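Local coordinates for protein restriction endonuclease AspBHI (Azoarcus sp., PDB 4OC8) that cleaves DNA in a modification-dependent manner as a restriction endonuclease, probably binding the DNA through its N-terminal domain, at residues T2-G6 and A18-Y23; I174-A178 and P198-N202. One frame throughout, in Å; residues are numbered along the deposited sequence.

Contact 1: T2-G6 and A18-Y23; sequences TFFTG and AVYAGY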
ATOM      1  N   THR A   2     -36.325  -3.603  -5.269  1.00 88.17           N
ATOM      2  CA  THR A   2     -35.421  -3.687  -6.411  1.00 82.38           C
ATOM      3  C   THR A   2     -35.208  -5.129  -6.881  1.00 74.69           C
ATOM      4  O   THR A   2     -34.073  -5.593  -7.010  1.00 70.51           O
ATOM      5  CB  THR A   2     -34.062  -3.019  -6.109  1.00 83.02           C
ATOM      6  OG1 THR A   2     -33.636  -3.370  -4.784  1.00 76.23           O
ATOM      7  CG2 THR A   2     -34.181  -1.505  -6.210  1.00 69.51           C
ATOM      8  N   PHE A   3     -36.311  -5.828  -7.130  1.00 72.75           N
ATOM      9  CA  PHE A   3     -36.269  -7.176  -7.693  1.00 71.57           C
ATOM     10  C   PHE A   3     -37.269  -7.280  -8.840  1.00 66.06           C
ATOM     11  O   PHE A   3     -38.470  -7.114  -8.639  1.00 80.99           O
ATOM     12  CB  PHE A   3     -36.582  -8.224  -6.621  1.00 71.51           C
ATOM     13  CG  PHE A   3     -36.595  -9.636  -7.138  1.00 74.10           C
ATOM     14  CD1 PHE A   3     -37.771 -10.216  -7.589  1.00 79.64           C
ATOM     15  CD2 PHE A   3     -35.429 -10.386  -7.172  1.00 73.52           C
ATOM     16  CE1 PHE A   3     -37.786 -11.513  -8.066  1.00 79.38           C
ATOM     17  CE2 PHE A   3     -35.436 -11.686  -7.647  1.00 72.45           C
ATOM     18  CZ  PHE A   3     -36.616 -12.249  -8.095  1.00 79.49           C
ATOM     19  N   PHE A   4     -36.774  -7.561 -10.041  1.00 56.62           N
ATOM     20  CA  PHE A   4     -37.623  -7.569 -11.225  1.00 61.52           C
ATOM     21  C   PHE A   4     -37.619  -8.922 -11.912  1.00 70.45           C
ATOM     22  O   PHE A   4     -36.558  -9.492 -12.166  1.00 69.62           O
ATOM     23  CB  PHE A   4     -37.172  -6.482 -12.195  1.00 59.28           C
ATOM     24  CG  PHE A   4     -37.039  -5.133 -11.557  1.00 64.50           C
ATOM     25  CD1 PHE A   4     -38.157  -4.469 -11.080  1.00 61.54           C
ATOM     26  CD2 PHE A   4     -35.802  -4.530 -11.430  1.00 59.48           C
ATOM     27  CE1 PHE A   4     -38.041  -3.230 -10.487  1.00 59.87           C
ATOM     28  CE2 PHE A   4     -35.678  -3.288 -10.840  1.00 54.38           C
ATOM     29  CZ  PHE A   4     -36.800  -2.638 -10.366  1.00 60.16           C
ATOM     30  N   THR A   5     -38.808  -9.430 -12.227  1.00 73.13           N
ATOM     31  CA  THR A   5     -38.922 -10.800 -12.716  1.00 77.94           C
ATOM     32  C   THR A   5     -39.725 -10.974 -14.009  1.00 87.07           C
ATOM     33  O   THR A   5     -39.210 -11.507 -14.994  1.00 88.31           O
ATOM     34  CB  THR A   5     -39.473 -11.747 -11.618  1.00 82.91           C
ATOM     35  OG1 THR A   5     -39.848 -13.000 -12.205  1.00 89.07           O
ATOM     36  CG2 THR A   5     -40.677 -11.124 -10.904  1.00 78.88           C
ATOM     37  N   GLY A   6     -40.979 -10.533 -14.007  1.00 83.42           N
ATOM     38  CA  GLY A   6     -41.876 -10.818 -15.111  1.00 81.43           C
ATOM     39  C   GLY A   6     -41.760  -9.849 -16.268  1.00 77.91           C
ATOM     40  O   GLY A   6     -40.657  -9.451 -16.647  1.00 71.03           O
ATOM     41  N   ALA A  18     -29.401  -3.837  -8.793  1.00 43.02           N
ATOM     42  CA  ALA A  18     -30.765  -4.358  -8.824  1.00 40.74           C
ATOM     43  C   ALA A  18     -30.772  -5.770  -9.405  1.00 48.43           C
ATOM     44  O   ALA A  18     -29.942  -6.111 -10.251  1.00 44.38           O
ATOM     45  CB  ALA A  18     -31.675  -3.446  -9.623  1.00 35.27           C
ATOM     46  N   VAL A  19     -31.707  -6.594  -8.947  1.00 48.10           N
ATOM     47  CA  VAL A  19     -31.731  -7.991  -9.359  1.00 49.55           C
ATOM     48  C   VAL A  19     -32.788  -8.263 -10.422  1.00 46.80           C
ATOM     49  O   VAL A  19     -33.966  -7.975 -10.240  1.00 57.94           O
ATOM     50  CB  VAL A  19     -31.926  -8.935  -8.160  1.00 51.09           C
ATOM     51  CG1 VAL A  19     -32.120 -10.364  -8.635  1.00 53.63           C
ATOM     52  CG2 VAL A  19     -30.734  -8.838  -7.219  1.00 48.15           C
ATOM     53  N   TYR A  20     -32.343  -8.823 -11.537  1.00 41.19           N
ATOM     54  CA  TYR A  20     -33.205  -9.125 -12.660  1.00 50.88           C
ATOM     55  C   TYR A  20     -33.263 -10.631 -12.857  1.00 53.11           C
ATOM     56  O   TYR A  20     -32.284 -11.254 -13.268  1.00 56.28           O
ATOM     57  CB  TYR A  20     -32.678  -8.430 -13.912  1.00 49.64           C
ATOM     58  CG  TYR A  20     -32.573  -6.933 -13.747  1.00 44.72           C
ATOM     59  CD1 TYR A  20     -31.443  -6.355 -13.195  1.00 47.10           C
ATOM     60  CD2 TYR A  20     -33.615  -6.101 -14.126  1.00 47.03           C
ATOM     61  CE1 TYR A  20     -31.348  -4.987 -13.034  1.00 46.88           C
ATOM     62  CE2 TYR A  20     -33.530  -4.734 -13.972  1.00 42.65           C
ATOM     63  CZ  TYR A  20     -32.395  -4.181 -13.423  1.00 40.59           C
ATOM     64  OH  TYR A  20     -32.302  -2.817 -13.267  1.00 39.73           O
ATOM     65  N   ALA A  21     -34.419 -11.210 -12.552  1.00 56.63           N
ATOM     66  CA  ALA A  21     -34.586 -12.656 -12.538  1.00 51.85           C
ATOM     67  C   ALA A  21     -35.341 -13.160 -13.759  1.00 66.77           C
ATOM     68  O   ALA A  21     -36.164 -12.447 -14.333  1.00 72.93           O
ATOM     69  CB  ALA A  21     -35.305 -13.081 -11.270  1.00 58.68           C
ATOM     70  N   GLY A  22     -35.056 -14.398 -14.146  1.00 66.90           N
ATOM     71  CA  GLY A  22     -35.773 -15.042 -15.230  1.00 68.58           C
ATOM     72  C   GLY A  22     -37.096 -15.609 -14.753  1.00 78.33           C
ATOM     73  O   GLY A  22     -37.394 -15.593 -13.559  1.00 79.92           O
ATOM     74  N   TYR A  23     -37.891 -16.110 -15.691  1.00 84.13           N
ATOM     75  CA  TYR A  23     -39.198 -16.676 -15.378  1.00 85.65           C
ATOM     76  C   TYR A  23     -39.428 -17.927 -16.216  1.00 96.85           C
ATOM     77  O   TYR A  23     -38.827 -18.083 -17.280  1.00 99.53           O
ATOM     78  CB  TYR A  23     -40.299 -15.650 -15.656  1.00 81.72           C
ATOM     79  CG  TYR A  23     -40.267 -15.105 -17.068  1.00 86.77           C
ATOM     80  CD1 TYR A  23     -40.993 -15.711 -18.088  1.00 89.82           C
ATOM     81  CD2 TYR A  23     -39.503 -13.989 -17.385  1.00 86.39           C
ATOM     82  CE1 TYR A  23     -40.958 -15.217 -19.381  1.00 88.36           C
ATOM     83  CE2 TYR A  23     -39.464 -13.490 -18.675  1.00 78.06           C
ATOM     84  CZ  TYR A  23     -40.191 -14.106 -19.668  1.00 76.71           C
ATOM     85  OH  TYR A  23     -40.147 -13.607 -20.948  1.00 72.18           O
TER
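F3 and F4 pair in parallel with V19 and Y20, F4 N giving its hydrogen to V19 O at 2.8 Å and F4 O accepting from A21 N at 2.8 Å, while the bond from V19 N to T2 O is longer, at 3.2 Å. F4 thus uses both its N-H and its C=O toward the same strand, the alternation by which one residue of a parallel ladder bonds to the two residues flanking its bridge partner. Side chains in register fall on one face, and here the two faces are filled differently. On one, the F3 ring is swung along the strand by a CG anti to the backbone N (chi1 178°), so that CD2 rests on V19 CG1 at 3.6 Å and CZ reaches A21 CB at 3.5 Å. On the other, F4 and Y20 project alongside each other, their ring planes turned 37° apart; F4 CD2 meets Y20 CE2 at 3.4 Å, and F4 CE2 lies near A18 CB. L9 and V12 pack against both of these rings, and Y20 OH is hydrogen-bonded to the backbone at D13 and I15. Strand 3-4 lies along one side of strand 19-24. The segment 18-23 bonds in turn, through A18, Y20 and G22, to F136, F134 and R132, in and just before the antiparallel strand 133-142.

Contact 2: I174-A178 and P198-N202; sequences ILDEA and PVAWN
E177 reaches from a loop to the start of helix 199-207 and accepts a hydrogen bond from a backbone amide of its first turn, a service that a side chain at the N-cap often performs but that P198, which holds that position here, cannot. The bond runs from A200 N to E177 OE2 at 3.0 Å, with an N-H...O angle of 164°; the amide approaches the anti side of the oxygen, 28° out of the carboxylate plane. V199 N is also near OE2, but its angle is too poor for a bond. The glutamate gets there by folding: its chain bends at chi2 (-71°), bringing CD to 3.4 Å from P198 CB, with CG beside the same carbon. The side chain thus crosses the proline obliquely, touching it at CB, while OE2 turns to the helix. Next to E177 in this loop of the N-terminal region, D176 centres an inverse gamma turn, and its OD1 is hydrogen-bonded to W157 NE1 of the second subunit. L175 supplies the apolar half of the contact. Its CD1 lies 3.9 Å from A200 CB and meets the edge of the W201 indole, near the ring plane, at CE3 (4.0 Å), while L175 CB also approaches the methyl of A200. The buried W201 packs in turn against L139 and V141 of strand 133-142 and meets W184 edge-to-face. With E177 cut back to an alanine, A200 N would probably lose this acceptor and a gap would be likely to open beside P198 CB. Because amides at a helix N terminus carry the positive end of the helix dipole, a carboxylate set there is likely to be stabilised in its charged form, so the bond probably gains some electrostatic support.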
ATOM      1  N   ILE A 174     -16.302   0.731 -13.649  1.00 28.29           N
ATOM      2  CA  ILE A 174     -17.709   1.105 -13.595  1.00 26.55           C
ATOM      3  C   ILE A 174     -17.856   2.618 -13.448  1.00 32.32           C
ATOM      4  O   ILE A 174     -17.369   3.203 -12.475  1.00 28.05           O
ATOM      5  CB  ILE A 174     -18.401   0.460 -12.390  1.00 26.59           C
ATOM      6  CG1 ILE A 174     -18.120  -1.042 -12.347  1.00 30.97           C
ATOM      7  CG2 ILE A 174     -19.881   0.733 -12.423  1.00 24.21           C
ATOM      8  CD1 ILE A 174     -18.614  -1.785 -13.550  1.00 30.82           C
ATOM      9  N   LEU A 175     -18.534   3.246 -14.411  1.00 32.37           N
ATOM     10  CA  LEU A 175     -18.788   4.686 -14.384  1.00 24.34           C
ATOM     11  C   LEU A 175     -19.799   5.058 -13.302  1.00 28.34           C
ATOM     12  O   LEU A 175     -20.680   4.268 -12.977  1.00 30.13           O
ATOM     13  CB  LEU A 175     -19.293   5.161 -15.747  1.00 21.59           C
ATOM     14  CG  LEU A 175     -18.260   5.256 -16.869  1.00 26.77           C
ATOM     15  CD1 LEU A 175     -18.901   5.784 -18.144  1.00 30.12           C
ATOM     16  CD2 LEU A 175     -17.097   6.133 -16.449  1.00 22.18           C
ATOM     17  N   ASP A 176     -19.676   6.267 -12.758  1.00 36.04           N
ATOM     18  CA  ASP A 176     -20.594   6.757 -11.723  1.00 34.21           C
ATOM     19  C   ASP A 176     -21.960   7.149 -12.282  1.00 31.40           C
ATOM     20  O   ASP A 176     -22.223   8.324 -12.518  1.00 32.92           O
ATOM     21  CB  ASP A 176     -19.998   7.946 -10.964  1.00 26.83           C
ATOM     22  CG  ASP A 176     -20.801   8.313  -9.726  1.00 34.42           C
ATOM     23  OD1 ASP A 176     -21.833   7.666  -9.459  1.00 34.22           O
ATOM     24  OD2 ASP A 176     -20.390   9.257  -9.015  1.00 37.85           O
ATOM     25  N   GLU A 177     -22.829   6.156 -12.459  1.00 34.88           N
ATOM     26  CA  GLU A 177     -24.207   6.370 -12.883  1.00 34.19           C
ATOM     27  C   GLU A 177     -25.102   5.380 -12.148  1.00 35.06           C
ATOM     28  O   GLU A 177     -24.871   4.179 -12.215  1.00 38.68           O
ATOM     29  CB  GLU A 177     -24.353   6.166 -14.395  1.00 27.88           C
ATOM     30  CG  GLU A 177     -23.520   7.122 -15.239  1.00 42.77           C
ATOM     31  CD  GLU A 177     -24.036   8.560 -15.206  1.00 55.42           C
ATOM     32  OE1 GLU A 177     -25.228   8.771 -14.891  1.00 57.86           O
ATOM     33  OE2 GLU A 177     -23.247   9.482 -15.507  1.00 53.29           O
ATOM     34  N   ALA A 178     -26.121   5.875 -11.454  1.00 42.62           N
ATOM     35  CA  ALA A 178     -27.007   4.998 -10.689  1.00 36.40           C
ATOM     36  C   ALA A 178     -28.040   4.299 -11.572  1.00 34.45           C
ATOM     37  O   ALA A 178     -28.446   3.172 -11.289  1.00 35.84           O
ATOM     38  CB  ALA A 178     -27.696   5.768  -9.572  1.00 32.03           C
ATOM     39  N   PRO A 198     -25.650   8.616 -20.555  1.00 43.40           N
ATOM     40  CA  PRO A 198     -25.269   9.135 -19.237  1.00 42.89           C
ATOM     41  C   PRO A 198     -24.117  10.122 -19.348  1.00 40.01           C
ATOM     42  O   PRO A 198     -23.306  10.018 -20.270  1.00 48.73           O
ATOM     43  CB  PRO A 198     -24.828   7.880 -18.486  1.00 30.34           C
ATOM     44  CG  PRO A 198     -25.648   6.795 -19.097  1.00 33.42           C
ATOM     45  CD  PRO A 198     -25.745   7.147 -20.559  1.00 39.32           C
ATOM     46  N   VAL A 199     -24.058  11.075 -18.425  1.00 35.29           N
ATOM     47  CA  VAL A 199     -23.071  12.145 -18.496  1.00 38.14           C
ATOM     48  C   VAL A 199     -21.651  11.588 -18.445  1.00 45.30           C
ATOM     49  O   VAL A 199     -20.781  12.030 -19.197  1.00 44.22           O
ATOM     50  CB  VAL A 199     -23.255  13.172 -17.356  1.00 27.43           C
ATOM     51  CG1 VAL A 199     -22.322  14.345 -17.552  1.00 20.81           C
ATOM     52  CG2 VAL A 199     -24.689  13.643 -17.292  1.00 26.12           C
ATOM     53  N   ALA A 200     -21.424  10.618 -17.562  1.00 32.03           N
ATOM     54  CA  ALA A 200     -20.105  10.010 -17.416  1.00 35.47           C
ATOM     55  C   ALA A 200     -19.640   9.350 -18.721  1.00 40.88           C
ATOM     56  O   ALA A 200     -18.452   9.399 -19.078  1.00 35.72           O
ATOM     57  CB  ALA A 200     -20.107   9.006 -16.265  1.00 31.25           C
ATOM     58  N   TRP A 201     -20.586   8.752 -19.441  1.00 39.65           N
ATOM     59  CA  TRP A 201     -20.281   8.135 -20.722  1.00 35.91           C
ATOM     60  C   TRP A 201     -19.861   9.164 -21.769  1.00 40.56           C
ATOM     61  O   TRP A 201     -18.837   8.992 -22.428  1.00 43.10           O
ATOM     62  CB  TRP A 201     -21.451   7.300 -21.238  1.00 32.71           C
ATOM     63  CG  TRP A 201     -21.119   6.617 -22.530  1.00 37.66           C
ATOM     64  CD1 TRP A 201     -21.406   7.059 -23.788  1.00 34.82           C
ATOM     65  CD2 TRP A 201     -20.406   5.384 -22.692  1.00 39.97           C
ATOM     66  NE1 TRP A 201     -20.932   6.173 -24.721  1.00 35.04           N
ATOM     67  CE2 TRP A 201     -20.313   5.136 -24.075  1.00 42.73           C
ATOM     68  CE3 TRP A 201     -19.845   4.463 -21.802  1.00 39.77           C
ATOM     69  CZ2 TRP A 201     -19.677   4.005 -24.591  1.00 37.55           C
ATOM     70  CZ3 TRP A 201     -19.217   3.337 -22.318  1.00 36.15           C
ATOM     71  CH2 TRP A 201     -19.139   3.121 -23.697  1.00 36.36           C
ATOM     72  N   ASN A 202     -20.647  10.228 -21.922  1.00 37.75           N
ATOM     73  CA  ASN A 202     -20.308  11.280 -22.880  1.00 40.36           C
ATOM     74  C   ASN A 202     -18.973  11.919 -22.537  1.00 40.27           C
ATOM     75  O   ASN A 202     -18.163  12.212 -23.419  1.00 39.65           O
ATOM     76  CB  ASN A 202     -21.399  12.351 -22.938  1.00 41.55           C
ATOM     77  CG  ASN A 202     -22.662  11.862 -23.612  1.00 44.22           C
ATOM     78  OD1 ASN A 202     -22.609  11.079 -24.561  1.00 55.77           O
ATOM     79  ND2 ASN A 202     -23.811  12.321 -23.124  1.00 36.57           N
TER

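In the fold
From the N terminus, strand 3-4 leads through a loop containing strand 14-15 into strand 19-24, and contact 1 closes that short excursion of 11 residues. The chain then builds much of the large mixed sheet before strand 163-174 runs out into the loop of contact 2, which closes 19 residues that include strand 179-180 and helix 182-189. The two closures follow in series, neither nested nor crossed, with centres about 23 Å apart and nearest atoms about 7 Å apart. Contact 1 adds a strand to the sheet; contact 2 joins a helix to a loop. They are linked through strand 133-142 and through strand 14-15, which pairs with 179-180.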